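PDB 5H6I: protein B from Streptococcus agalactiae, which acts as the CAMP factor, a membrane-permeabilizing, pore-forming toxin, and is also a bacterial Fc-binding protein that binds IgG. Local coordinates for residues V200-F203 and K204-N207. Residues are numbered along the deposited sequence; the frame is centred on the assembly and turned at random.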
loop_
_atom_site.group_PDB
_atom_site.type_symbol
_atom_site.label_atom_id
_atom_site.label_comp_id
_atom_site.label_asym_id
_atom_site.label_seq_id
_atom_site.Cartn_x
_atom_site.Cartn_y
_atom_site.Cartn_z
ATOM N N VAL A 200 1.461 30.342 16.084
ATOM C CA VAL A 200 1.315 31.557 15.291
ATOM C C VAL A 200 0.022 32.291 15.622
ATOM O O VAL A 200 0.039 33.481 15.940
ATOM C CB VAL A 200 1.402 31.222 13.785
ATOM C CG1 VAL A 200 1.015 32.429 12.949
ATOM C CG2 VAL A 200 2.800 30.745 13.428
ATOM N N LYS A 201 -1.110 31.598 15.556
ATOM C CA LYS A 201 -2.403 32.212 15.812
ATOM C C LYS A 201 -2.805 32.036 17.274
ATOM O O LYS A 201 -2.203 31.268 18.027
ATOM C CB LYS A 201 -3.467 31.615 14.892
ATOM C CG LYS A 201 -3.084 31.594 13.423
ATOM C CD LYS A 201 -3.418 32.913 12.747
ATOM C CE LYS A 201 -2.925 32.938 11.310
ATOM N NZ LYS A 201 -1.603 33.610 11.184
ATOM N N GLU A 202 -3.842 32.768 17.673
ATOM C CA GLU A 202 -4.401 32.602 19.006
ATOM C C GLU A 202 -4.979 31.197 19.160
ATOM O O GLU A 202 -5.244 30.495 18.181
ATOM C CB GLU A 202 -5.475 33.656 19.275
ATOM C CG GLU A 202 -6.341 33.984 18.072
ATOM C CD GLU A 202 -7.287 35.138 18.334
ATOM O OE1 GLU A 202 -7.423 35.542 19.508
ATOM O OE2 GLU A 202 -7.897 35.641 17.367
ATOM N N PHE A 203 -5.174 30.789 20.417
ATOM C CA PHE A 203 -5.582 29.412 20.679
ATOM C C PHE A 203 -6.968 29.106 20.124
ATOM O O PHE A 203 -7.219 27.974 19.694
ATOM C CB PHE A 203 -5.549 29.116 22.178
ATOM C CG PHE A 203 -6.148 27.786 22.536
ATOM C CD1 PHE A 203 -5.494 26.609 22.209
ATOM C CD2 PHE A 203 -7.372 27.710 23.181
ATOM C CE1 PHE A 203 -6.044 25.380 22.525
ATOM C CE2 PHE A 203 -7.926 26.484 23.502
ATOM C CZ PHE A 203 -7.260 25.318 23.174
ATOM N N LYS A 204 -7.877 30.086 20.125
ATOM C CA LYS A 204 -9.230 29.822 19.643
ATOM C C LYS A 204 -9.236 29.467 18.162
ATOM O O LYS A 204 -10.094 28.701 17.711
ATOM C CB LYS A 204 -10.137 31.025 19.917
ATOM C CG LYS A 204 -9.879 32.239 19.039
ATOM C CD LYS A 204 -10.488 33.493 19.647
ATOM C CE LYS A 204 -11.979 33.323 19.897
ATOM N NZ LYS A 204 -12.776 33.458 18.644
ATOM N N VAL A 205 -8.285 30.003 17.393
ATOM C CA VAL A 205 -8.128 29.582 16.005
ATOM C C VAL A 205 -7.636 28.141 15.946
ATOM O O VAL A 205 -8.131 27.333 15.150
ATOM C CB VAL A 205 -7.180 30.545 15.266
ATOM C CG1 VAL A 205 -6.651 29.909 13.993
ATOM C CG2 VAL A 205 -7.889 31.855 14.960
ATOM N N TYR A 206 -6.663 27.796 16.793
ATOM C CA TYR A 206 -6.203 26.414 16.884
ATOM C C TYR A 206 -7.332 25.486 17.311
ATOM O O TYR A 206 -7.436 24.354 16.822
ATOM C CB TYR A 206 -5.029 26.324 17.862
ATOM C CG TYR A 206 -4.498 24.924 18.094
ATOM C CD1 TYR A 206 -5.033 24.110 19.087
ATOM C CD2 TYR A 206 -3.452 24.422 17.331
ATOM C CE1 TYR A 206 -4.550 22.831 19.302
ATOM C CE2 TYR A 206 -2.961 23.147 17.543
ATOM C CZ TYR A 206 -3.512 22.356 18.527
ATOM O OH TYR A 206 -3.026 21.086 18.738
ATOM N N ASN A 207 -8.191 25.948 18.223
ATOM C CA ASN A 207 -9.275 25.107 18.720
ATOM C C ASN A 207 -10.318 24.845 17.641
ATOM O O ASN A 207 -10.805 23.717 17.502
ATOM C CB ASN A 207 -9.919 25.756 19.944
ATOM C CG ASN A 207 -10.646 24.757 20.822
ATOM O OD1 ASN A 207 -10.778 23.585 20.472
ATOM N ND2 ASN A 207 -11.123 25.218 21.972
#
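The carbonyl oxygen of E202 receives two backbone N-H groups from the first turn of helix 203-220. Both bonds are weak. V205 N lies 3.2 Å from E202 O, with the N-H bent to 127°. Y206 N is farther, at 3.4 Å from the same E202 O, but its N-H points straighter. V205 is three residues on and Y206 four, a bifurcated pattern at the helix start. The next bond is firmer: N207 N to F203 O is 2.7 Å. E202 holds the N-cap position of this helix, which follows the loop after helix 179-196.

The side chains spread round the turn. With CG anti to the backbone N (chi1 172°), the F203 ring lies beside Y206 and N207. The F203 and Y206 side chains meet at a slant, F203 CE1 lying 3.8 Å from Y206 CD1. N207 CB sits over one face of the F203 ring, near its rim. The N207 amide is tilted 37° from that ring, and its ND2 comes within 3.8 Å of F203 CE2.

E202 and K204 run side by side and point the same way. K204 CD packs 3.7 Å from E202 OE1. V205 CG1 rests on K201 CB at 3.7 Å, and V205 also touches V197 of the preceding loop.

The whole turn lies at the protein surface, within the repeat 200-210. Two weak backbone bonds and one firmer one close the first turn, with apolar contacts beside them. The aliphatic part of K204 packs against the E202 carboxylate. The charged ends, E202 OE2 and K204 NZ, stay 5.5 Å apart, so their opposite charges probably add only a modest attraction.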